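Local coordinates for protein polyphosphate kinase (Porphyromonas gingivalis, PDB 2O8R) that probably catalyses the reversible transfer of the terminal phosphate of ATP to a growing long-chain polyphosphate, with magnesium as cofactor, at residues I642-E647 against Y683-G688; Y177-L182 against L280-S285; V490-R495 against P501-F506. The protein carries 3 engineered substitutions. All blocks are in the same frame, centred on the assembly; numbering follows the deposited sequence.

Contact 1: I642-E647 against Y683-G688; sequences IIDILE and YRYLKG
Tyr685 reaches from the C-terminal helix 678-691 to Asp644 and Ile645 on helix 636-651, in a small helix-to-helix contact at the surface of the C-terminal catalytic half. It rests on one hydrogen bond and one apolar touch. The backbones stay well apart, with Ile645 CA and Tyr685 CA 8.2 Å from each other, so the tyrosine spans most of the gap. Its CG lies opposite the backbone N (chi1 164°), and this sends the ring across to the other helix. The hydroxyl then meets the carboxylate. Tyr685 OH donates to Asp644 OD2 over 2.7 Å. Asp644 OD2 accepts through its anti lone pair, the one facing away from OD1. Carboxylate and ring planes stand 76° apart. Asp644 CB also lies close, 3.3 Å from Tyr685 OH. On Ile645 the CG1 branch does the touching, 4.0 Å from Tyr685 CE2. Ile645 and Tyr685 cross at about a right angle. Glu641 and Ile648 of helix 636-651 also touch the Tyr685 side chain. On the inner side, Ile642 and Leu646 pack on Ile600 of strand 600-603, so helix 636-651 lies between sheet and C-terminal helix. The chemistry implies a directional link: the phenol O-H is given to a carboxylate, which would probably favour the charged form of Asp644, while Ile645 adds a limited apolar contact beside the ring.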
loop_
_atom_site.group_PDB
_atom_site.type_symbol
_atom_site.label_atom_id
_atom_site.label_comp_id
_atom_site.label_asym_id
_atom_site.label_seq_id
_atom_site.Cartn_x
_atom_site.Cartn_y
_atom_site.Cartn_z
ATOM N N ILE A 642 -15.909 33.559 7.589
ATOM C CA ILE A 642 -16.710 32.374 7.276
ATOM C C ILE A 642 -17.971 32.777 6.531
ATOM O O ILE A 642 -18.337 32.176 5.512
ATOM C CB ILE A 642 -17.064 31.597 8.550
ATOM C CG1 ILE A 642 -15.829 30.869 9.067
ATOM C CG2 ILE A 642 -18.156 30.582 8.293
ATOM C CD1 ILE A 642 -15.995 30.324 10.466
ATOM N N ILE A 643 -18.609 33.827 7.028
ATOM C CA ILE A 643 -19.795 34.363 6.389
ATOM C C ILE A 643 -19.459 34.898 5.008
ATOM O O ILE A 643 -20.199 34.649 4.054
ATOM C CB ILE A 643 -20.475 35.421 7.271
ATOM C CG1 ILE A 643 -20.767 34.797 8.637
ATOM C CG2 ILE A 643 -21.769 35.864 6.657
ATOM C CD1 ILE A 643 -21.430 35.700 9.602
ATOM N N ASP A 644 -18.336 35.601 4.886
ATOM C CA ASP A 644 -17.907 36.086 3.577
ATOM C C ASP A 644 -17.879 34.910 2.605
ATOM O O ASP A 644 -18.494 34.959 1.535
ATOM C CB ASP A 644 -16.516 36.707 3.666
ATOM C CG ASP A 644 -16.530 38.121 4.200
ATOM O OD1 ASP A 644 -17.587 38.784 4.162
ATOM O OD2 ASP A 644 -15.464 38.581 4.649
ATOM N N ILE A 645 -17.190 33.846 3.025
ATOM C CA ILE A 645 -17.001 32.629 2.248
ATOM C C ILE A 645 -18.335 31.982 1.882
ATOM O O ILE A 645 -18.610 31.717 0.700
ATOM C CB ILE A 645 -16.082 31.646 3.009
ATOM C CG1 ILE A 645 -14.632 32.130 2.946
ATOM C CG2 ILE A 645 -16.186 30.233 2.446
ATOM C CD1 ILE A 645 -13.792 31.661 4.098
ATOM N N LEU A 646 -19.182 31.764 2.886
ATOM C CA LEU A 646 -20.507 31.206 2.633
ATOM C C LEU A 646 -21.326 32.075 1.688
ATOM O O LEU A 646 -22.113 31.557 0.905
ATOM C CB LEU A 646 -21.258 31.000 3.938
ATOM C CG LEU A 646 -20.639 29.928 4.824
ATOM C CD1 LEU A 646 -21.498 29.764 6.028
ATOM C CD2 LEU A 646 -20.485 28.596 4.086
ATOM N N GLU A 647 -21.130 33.391 1.756
ATOM C CA GLU A 647 -21.812 34.310 0.854
ATOM C C GLU A 647 -21.296 34.114 -0.541
ATOM O O GLU A 647 -22.080 34.039 -1.490
ATOM C CB GLU A 647 -21.643 35.767 1.287
ATOM C CG GLU A 647 -22.605 36.186 2.383
ATOM C CD GLU A 647 -22.315 37.567 2.907
ATOM O OE1 GLU A 647 -21.723 38.376 2.156
ATOM O OE2 GLU A 647 -22.681 37.843 4.071
ATOM N N TYR A 683 -10.649 31.071 -3.302
ATOM C CA TYR A 683 -9.207 31.112 -3.359
ATOM C C TYR A 683 -8.691 32.531 -3.574
ATOM O O TYR A 683 -7.731 32.943 -2.918
ATOM C CB TYR A 683 -8.661 30.188 -4.425
ATOM C CG TYR A 683 -7.153 30.210 -4.472
ATOM C CD1 TYR A 683 -6.403 29.548 -3.507
ATOM C CD2 TYR A 683 -6.474 30.899 -5.473
ATOM C CE1 TYR A 683 -5.017 29.557 -3.536
ATOM C CE2 TYR A 683 -5.081 30.916 -5.512
ATOM C CZ TYR A 683 -4.362 30.242 -4.537
ATOM O OH TYR A 683 -2.990 30.251 -4.560
ATOM N N ARG A 684 -9.330 33.274 -4.479
ATOM C CA ARG A 684 -8.935 34.664 -4.724
ATOM C C ARG A 684 -9.136 35.527 -3.491
ATOM O O ARG A 684 -8.284 36.350 -3.157
ATOM C CB ARG A 684 -9.663 35.256 -5.930
ATOM C CG ARG A 684 -9.165 34.688 -7.249
ATOM C CD ARG A 684 -9.882 35.259 -8.454
ATOM N NE ARG A 684 -9.894 34.285 -9.545
ATOM C CZ ARG A 684 -10.989 33.694 -10.022
ATOM N NH1 ARG A 684 -12.191 33.991 -9.525
ATOM N NH2 ARG A 684 -10.884 32.814 -11.014
ATOM N N TYR A 685 -10.260 35.317 -2.813
ATOM C CA TYR A 685 -10.593 36.060 -1.602
ATOM C C TYR A 685 -9.517 35.873 -0.526
ATOM O O TYR A 685 -9.035 36.847 0.049
ATOM C CB TYR A 685 -11.978 35.620 -1.108
ATOM C CG TYR A 685 -12.322 35.989 0.317
ATOM C CD1 TYR A 685 -12.905 37.208 0.622
ATOM C CD2 TYR A 685 -12.092 35.101 1.357
ATOM C CE1 TYR A 685 -13.229 37.539 1.932
ATOM C CE2 TYR A 685 -12.419 35.420 2.658
ATOM C CZ TYR A 685 -12.987 36.642 2.944
ATOM O OH TYR A 685 -13.300 36.962 4.256
ATOM N N LEU A 686 -9.136 34.618 -0.287
ATOM C CA LEU A 686 -8.197 34.265 0.769
ATOM C C LEU A 686 -6.781 34.680 0.416
ATOM O O LEU A 686 -6.025 35.116 1.281
ATOM C CB LEU A 686 -8.255 32.763 1.070
ATOM C CG LEU A 686 -9.483 32.324 1.877
ATOM C CD1 LEU A 686 -9.674 30.831 1.854
ATOM C CD2 LEU A 686 -9.369 32.802 3.300
ATOM N N LYS A 687 -6.430 34.550 -0.859
ATOM C CA LYS A 687 -5.128 34.980 -1.330
ATOM C C LYS A 687 -5.071 36.500 -1.212
ATOM O O LYS A 687 -4.079 37.057 -0.740
ATOM C CB LYS A 687 -4.918 34.537 -2.772
ATOM C CG LYS A 687 -3.523 34.798 -3.307
ATOM C CD LYS A 687 -3.473 34.587 -4.816
ATOM C CE LYS A 687 -2.147 35.088 -5.373
ATOM N NZ LYS A 687 -2.049 34.849 -6.837
ATOM N N GLY A 688 -6.160 37.151 -1.613
ATOM C CA GLY A 688 -6.310 38.591 -1.466
ATOM C C GLY A 688 -5.919 39.037 -0.074
ATOM O O GLY A 688 -4.957 39.773 0.098
#

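Contact 2: Y177-L182 against L280-S285; sequences YSYALL and LRYICS
Tyr179 and Tyr282 meet ring against ring where helix 277-283 lies over strand 178-183 of the middle domain. The strand belongs to a mixed sheet, and the helix follows strand 268-272 of that same sheet. The two tyrosines supply the direct contact between the segments. Tyr179 has CG opposite its carbonyl carbon and beside its backbone N (chi1 -68°). This lays its ring along the helix side of the strand, with CD2 the atom that leads toward Tyr282. CD2 sits over the centre of the Tyr282 ring, 3.5 Å above the plane. Its nearest approach is 3.6 Å, from Tyr179 CD2 to Tyr282 CD2. Tyr179 CB adds to the contact at 3.9 Å from Tyr282 CD2. On the helix, the first torsion of Tyr282 (chi1 -146°) brings a ring face to Tyr179 CD2. The ring centroids of Tyr179 and Tyr282 are 4.7 Å apart and the planes meet at 41°, so the pair is neither a parallel stack nor a T-shaped one. Pro150 also touches Tyr282, and Arg167 of strand 163-169 packs with Tyr179. Beneath the helix, Ile283 lies on Phe269. No hydrogen bond joins the two segments. The chemistry is therefore that of aromatic carbon against aromatic carbon, and the attraction is probably mainly dispersion and the exclusion of water.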
loop_
_atom_site.group_PDB
_atom_site.type_symbol
_atom_site.label_atom_id
_atom_site.label_comp_id
_atom_site.label_asym_id
_atom_site.label_seq_id
_atom_site.Cartn_x
_atom_site.Cartn_y
_atom_site.Cartn_z
ATOM N N TYR A 177 -25.081 -25.007 -27.221
ATOM C CA TYR A 177 -24.004 -24.072 -26.965
ATOM C C TYR A 177 -23.283 -24.399 -25.670
ATOM O O TYR A 177 -23.916 -24.697 -24.656
ATOM C CB TYR A 177 -24.543 -22.648 -26.871
ATOM C CG TYR A 177 -24.744 -21.934 -28.185
ATOM C CD1 TYR A 177 -25.933 -21.262 -28.447
ATOM C CD2 TYR A 177 -23.745 -21.913 -29.159
ATOM C CE1 TYR A 177 -26.131 -20.578 -29.641
ATOM C CE2 TYR A 177 -23.938 -21.243 -30.362
ATOM C CZ TYR A 177 -25.137 -20.576 -30.590
ATOM O OH TYR A 177 -25.350 -19.911 -31.768
ATOM N N SER A 178 -21.957 -24.341 -25.715
ATOM C CA SER A 178 -21.133 -24.378 -24.520
ATOM C C SER A 178 -20.961 -22.960 -23.971
ATOM O O SER A 178 -21.163 -21.973 -24.684
ATOM C CB SER A 178 -19.772 -24.979 -24.845
ATOM O OG SER A 178 -19.768 -26.366 -24.568
ATOM N N TYR A 179 -20.591 -22.851 -22.702
ATOM C CA TYR A 179 -20.356 -21.543 -22.111
ATOM C C TYR A 179 -19.121 -21.537 -21.247
ATOM O O TYR A 179 -18.823 -22.517 -20.577
ATOM C CB TYR A 179 -21.569 -21.077 -21.324
ATOM C CG TYR A 179 -22.720 -20.792 -22.229
ATOM C CD1 TYR A 179 -22.759 -19.620 -22.969
ATOM C CD2 TYR A 179 -23.751 -21.706 -22.384
ATOM C CE1 TYR A 179 -23.801 -19.348 -23.813
ATOM C CE2 TYR A 179 -24.803 -21.446 -23.236
ATOM C CZ TYR A 179 -24.820 -20.262 -23.952
ATOM O OH TYR A 179 -25.860 -19.976 -24.810
ATOM N N ALA A 180 -18.389 -20.428 -21.285
ATOM C CA ALA A 180 -17.165 -20.316 -20.511
ATOM C C ALA A 180 -17.031 -18.970 -19.815
ATOM O O ALA A 180 -17.606 -17.950 -20.233
ATOM C CB ALA A 180 -15.973 -20.588 -21.368
ATOM N N LEU A 181 -16.269 -18.983 -18.735
ATOM C CA LEU A 181 -16.049 -17.792 -17.961
ATOM C C LEU A 181 -14.575 -17.545 -17.974
ATOM O O LEU A 181 -13.805 -18.459 -17.668
ATOM C CB LEU A 181 -16.499 -18.032 -16.523
ATOM C CG LEU A 181 -16.547 -16.853 -15.557
ATOM C CD1 LEU A 181 -17.673 -15.908 -15.916
ATOM C CD2 LEU A 181 -16.754 -17.377 -14.163
ATOM N N LEU A 182 -14.157 -16.334 -18.333
ATOM C CA LEU A 182 -12.778 -15.959 -18.006
ATOM C C LEU A 182 -12.546 -14.598 -17.333
ATOM O O LEU A 182 -13.415 -13.711 -17.322
ATOM C CB LEU A 182 -11.786 -16.247 -19.144
ATOM C CG LEU A 182 -12.073 -15.825 -20.568
ATOM C CD1 LEU A 182 -11.732 -14.371 -20.741
ATOM C CD2 LEU A 182 -11.236 -16.670 -21.482
ATOM N N LEU A 280 -27.648 -15.784 -19.589
ATOM C CA LEU A 280 -27.883 -15.232 -18.257
ATOM C C LEU A 280 -28.276 -16.364 -17.327
ATOM O O LEU A 280 -27.602 -16.620 -16.323
ATOM C CB LEU A 280 -28.992 -14.186 -18.274
ATOM C CG LEU A 280 -28.908 -13.054 -17.245
ATOM C CD1 LEU A 280 -30.105 -12.146 -17.412
ATOM C CD2 LEU A 280 -28.800 -13.535 -15.797
ATOM N N ARG A 281 -29.357 -17.057 -17.683
ATOM C CA ARG A 281 -29.837 -18.178 -16.883
ATOM C C ARG A 281 -28.861 -19.344 -16.906
ATOM O O ARG A 281 -29.063 -20.339 -16.212
ATOM C CB ARG A 281 -31.255 -18.610 -17.288
ATOM C CG ARG A 281 -31.364 -19.383 -18.593
ATOM C CD ARG A 281 -32.813 -19.772 -18.875
ATOM N NE ARG A 281 -33.688 -18.601 -18.957
ATOM C CZ ARG A 281 -34.192 -18.100 -20.084
ATOM N NH1 ARG A 281 -33.921 -18.665 -21.254
ATOM N NH2 ARG A 281 -34.977 -17.028 -20.040
ATOM N N TYR A 282 -27.796 -19.213 -17.692
ATOM C CA TYR A 282 -26.725 -20.195 -17.655
ATOM C C TYR A 282 -25.712 -19.894 -16.553
ATOM O O TYR A 282 -25.116 -20.817 -15.994
ATOM C CB TYR A 282 -26.037 -20.363 -19.012
ATOM C CG TYR A 282 -25.589 -21.785 -19.233
ATOM C CD1 TYR A 282 -26.451 -22.718 -19.807
ATOM C CD2 TYR A 282 -24.323 -22.213 -18.827
ATOM C CE1 TYR A 282 -26.064 -24.031 -19.993
ATOM C CE2 TYR A 282 -23.923 -23.522 -19.010
ATOM C CZ TYR A 282 -24.799 -24.430 -19.592
ATOM O OH TYR A 282 -24.415 -25.738 -19.780
ATOM N N ILE A 283 -25.512 -18.617 -16.235
ATOM C CA ILE A 283 -24.725 -18.287 -15.050
ATOM C C ILE A 283 -25.646 -18.204 -13.832
ATOM O O ILE A 283 -25.197 -18.309 -12.691
ATOM C CB ILE A 283 -23.899 -16.995 -15.189
ATOM C CG1 ILE A 283 -23.732 -16.592 -16.653
ATOM C CG2 ILE A 283 -22.545 -17.186 -14.528
ATOM C CD1 ILE A 283 -23.529 -15.100 -16.858
ATOM N N CYS A 284 -26.940 -18.030 -14.086
ATOM C CA CYS A 284 -27.945 -18.127 -13.033
ATOM C C CYS A 284 -28.207 -19.596 -12.680
ATOM O O CYS A 284 -28.730 -19.903 -11.604
ATOM C CB CYS A 284 -29.240 -17.430 -13.460
ATOM S SG CYS A 284 -30.645 -17.644 -12.331
ATOM N N SER A 285 -27.822 -20.494 -13.588
ATOM C CA SER A 285 -27.906 -21.939 -13.367
ATOM C C SER A 285 -27.052 -22.388 -12.171
ATOM O O SER A 285 -27.260 -23.475 -11.624
ATOM C CB SER A 285 -27.480 -22.690 -14.635
ATOM O OG SER A 285 -27.944 -24.029 -14.636
#

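Contact 3: V490-R495 against P501-F506; sequences VYRLFR and PEPARF. With SO4 (sulfate ion), chain E.
Arg492 and Arg495 of helix 484-497 share the carboxylate of Glu502 in a salt-bridge network. It ties the helix to the loop that follows it in a phospholipase D-like domain. Glu502 comes between the two arginines. Its CB lies 4.0 Å from Arg492 CG. Glu502 CG lies nearest Arg495 NE, 3.2 Å away, with Arg495 CB next. A bend at chi2 (-71°) then lays the carboxylate across, between the NE atoms of Arg492 and Arg495. Glu502 CD lies 3.3 Å from Arg495 NE, and the two oxygens part company. Glu502 OE1 takes a weak bond from Arg492 NE at 3.1 Å, with the guanidinium plane 54° from that of the carboxylate. Glu502 OE2 takes a shorter one from Arg495 NE, 2.7 Å, on its anti side and somewhat out of the carboxylate plane. That bond is bent, with an angle of 133° at the hydrogen. The same oxygen comes near CE2 of Tyr491. Arg495 NH2 also donates to Pro501 O, so one guanidinium holds both a side chain and a backbone carbonyl. Farther along the loop, Phe506 places CE1 near Arg492 CD and Leu493 CB. Leu493 is about 10 Å, side chain to side chain, from His439, the predicted phosphohistidine. A sulfate, probably from the crystallisation liquor, sits by the loop. One of its oxygens, O3, accepts from two nitrogens of Arg505, NE at 2.7 Å and NH2 at 2.9 Å.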
loop_
_atom_site.group_PDB
_atom_site.type_symbol
_atom_site.label_atom_id
_atom_site.label_comp_id
_atom_site.label_asym_id
_atom_site.label_seq_id
_atom_site.Cartn_x
_atom_site.Cartn_y
_atom_site.Cartn_z
ATOM N N VAL A 490 -12.243 20.782 25.508
ATOM C CA VAL A 490 -11.580 19.714 24.781
ATOM C C VAL A 490 -10.829 18.828 25.779
ATOM O O VAL A 490 -10.901 17.588 25.708
ATOM C CB VAL A 490 -10.624 20.279 23.709
ATOM C CG1 VAL A 490 -9.768 19.180 23.108
ATOM C CG2 VAL A 490 -11.407 20.982 22.610
ATOM N N TYR A 491 -10.135 19.475 26.717
ATOM C CA TYR A 491 -9.476 18.780 27.812
ATOM C C TYR A 491 -10.427 17.805 28.495
ATOM O O TYR A 491 -10.132 16.615 28.645
ATOM C CB TYR A 491 -8.964 19.782 28.840
ATOM C CG TYR A 491 -8.599 19.138 30.154
ATOM C CD1 TYR A 491 -7.382 18.492 30.307
ATOM C CD2 TYR A 491 -9.470 19.168 31.239
ATOM C CE1 TYR A 491 -7.040 17.886 31.492
ATOM C CE2 TYR A 491 -9.133 18.566 32.430
ATOM C CZ TYR A 491 -7.911 17.927 32.549
ATOM O OH TYR A 491 -7.555 17.314 33.730
ATOM N N ARG A 492 -11.570 18.339 28.903
ATOM C CA ARG A 492 -12.597 17.581 29.586
ATOM C C ARG A 492 -13.173 16.494 28.701
ATOM O O ARG A 492 -13.422 15.384 29.173
ATOM C CB ARG A 492 -13.712 18.514 30.063
ATOM C CG ARG A 492 -14.818 17.806 30.789
ATOM C CD ARG A 492 -15.923 18.753 31.203
ATOM N NE ARG A 492 -15.750 19.246 32.565
ATOM C CZ ARG A 492 -15.676 20.529 32.891
ATOM N NH1 ARG A 492 -15.773 21.465 31.957
ATOM N NH2 ARG A 492 -15.511 20.874 34.157
ATOM N N LEU A 493 -13.378 16.810 27.422
ATOM C CA LEU A 493 -13.891 15.826 26.463
ATOM C C LEU A 493 -13.008 14.579 26.419
ATOM O O LEU A 493 -13.513 13.454 26.509
ATOM C CB LEU A 493 -14.024 16.423 25.067
ATOM C CG LEU A 493 -14.457 15.482 23.932
ATOM C CD1 LEU A 493 -15.782 14.783 24.227
ATOM C CD2 LEU A 493 -14.504 16.231 22.586
ATOM N N PHE A 494 -11.695 14.771 26.308
ATOM C CA PHE A 494 -10.816 13.624 26.173
ATOM C C PHE A 494 -10.754 12.781 27.438
ATOM O O PHE A 494 -10.569 11.570 27.369
ATOM C CB PHE A 494 -9.423 14.041 25.757
ATOM C CG PHE A 494 -9.269 14.283 24.282
ATOM C CD1 PHE A 494 -9.250 13.225 23.395
ATOM C CD2 PHE A 494 -9.109 15.571 23.786
ATOM C CE1 PHE A 494 -9.080 13.435 22.035
ATOM C CE2 PHE A 494 -8.944 15.795 22.418
ATOM C CZ PHE A 494 -8.930 14.727 21.541
ATOM N N ARG A 495 -10.917 13.412 28.589
ATOM C CA ARG A 495 -10.930 12.667 29.836
ATOM C C ARG A 495 -12.172 11.807 29.903
ATOM O O ARG A 495 -12.105 10.645 30.305
ATOM C CB ARG A 495 -10.867 13.604 31.036
ATOM C CG ARG A 495 -9.464 13.973 31.416
ATOM C CD ARG A 495 -9.417 14.934 32.582
ATOM N NE ARG A 495 -10.227 14.498 33.711
ATOM C CZ ARG A 495 -9.838 13.628 34.635
ATOM N NH1 ARG A 495 -8.632 13.077 34.579
ATOM N NH2 ARG A 495 -10.666 13.305 35.617
ATOM N N PRO A 501 -13.388 10.349 35.653
ATOM C CA PRO A 501 -14.491 11.159 36.182
ATOM C C PRO A 501 -14.318 12.635 35.829
ATOM O O PRO A 501 -13.236 13.187 36.009
ATOM C CB PRO A 501 -14.403 10.942 37.695
ATOM C CG PRO A 501 -13.000 10.500 37.946
ATOM C CD PRO A 501 -12.560 9.761 36.721
ATOM N N GLU A 502 -15.379 13.235 35.288
ATOM C CA GLU A 502 -15.434 14.650 34.903
ATOM C C GLU A 502 -16.892 15.016 34.811
ATOM O O GLU A 502 -17.687 14.220 34.310
ATOM C CB GLU A 502 -14.844 14.870 33.521
ATOM C CG GLU A 502 -13.359 15.074 33.488
ATOM C CD GLU A 502 -12.922 16.402 34.065
ATOM O OE1 GLU A 502 -13.638 17.409 33.882
ATOM O OE2 GLU A 502 -11.844 16.438 34.691
ATOM N N PRO A 503 -17.256 16.216 35.285
ATOM C CA PRO A 503 -18.635 16.698 35.155
ATOM C C PRO A 503 -19.006 16.836 33.687
ATOM O O PRO A 503 -18.185 17.298 32.897
ATOM C CB PRO A 503 -18.584 18.078 35.793
ATOM C CG PRO A 503 -17.355 18.077 36.645
ATOM C CD PRO A 503 -16.387 17.184 35.970
ATOM N N ALA A 504 -20.216 16.429 33.315
ATOM C CA ALA A 504 -20.633 16.480 31.907
ATOM C C ALA A 504 -21.082 17.886 31.471
ATOM O O ALA A 504 -22.245 18.097 31.125
ATOM C CB ALA A 504 -21.724 15.458 31.648
ATOM N N ARG A 505 -20.147 18.835 31.481
ATOM C CA ARG A 505 -20.461 20.256 31.361
ATOM C C ARG A 505 -19.395 20.986 30.564
ATOM O O ARG A 505 -18.216 20.941 30.917
ATOM C CB ARG A 505 -20.532 20.906 32.751
ATOM C CG ARG A 505 -21.734 20.524 33.605
ATOM C CD ARG A 505 -21.855 21.437 34.815
ATOM N NE ARG A 505 -20.818 21.194 35.811
ATOM C CZ ARG A 505 -20.991 20.469 36.913
ATOM N NH1 ARG A 505 -22.167 19.906 37.165
ATOM N NH2 ARG A 505 -19.987 20.310 37.766
ATOM N N PHE A 506 -19.809 21.692 29.518
ATOM C CA PHE A 506 -18.860 22.423 28.685
ATOM C C PHE A 506 -19.198 23.918 28.609
ATOM O O PHE A 506 -20.370 24.289 28.627
ATOM C CB PHE A 506 -18.771 21.769 27.293
ATOM C CG PHE A 506 -18.506 20.287 27.344
ATOM C CD1 PHE A 506 -17.206 19.802 27.357
ATOM C CD2 PHE A 506 -19.557 19.377 27.415
ATOM C CE1 PHE A 506 -16.958 18.439 27.427
ATOM C CE2 PHE A 506 -19.315 18.007 27.482
ATOM C CZ PHE A 506 -18.020 17.540 27.489
HETATM S S SO4 E . -18.127 23.516 35.528
HETATM O O1 SO4 E . -16.756 23.913 35.852
HETATM O O2 SO4 E . -18.250 23.179 34.106
HETATM O O3 SO4 E . -18.477 22.349 36.336
HETATM O O4 SO4 E . -19.029 24.624 35.831
#

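Overall arrangement
Along the chain the order is contact 2, contact 3, contact 1. Contact 2 stands apart in the middle domain, its centre 61 Å from that of contact 3 and 58 Å from that of contact 1, across the chain's centre from both. Contacts 1 and 3 lie in the catalytic C-terminal half, 34 Å between centres. Segment 642-647 falls in the second phospholipase D-like domain, helix 484-497 in the first. Helix 636-651 packs on strands 600-603 and 345-349; the latter shares a mixed sheet with strand 442-447, on which helix 484-497 rests. Each contact joins neighbouring elements: two helices in contact 1, helix and strand in contact 2, helix and following loop in contact 3.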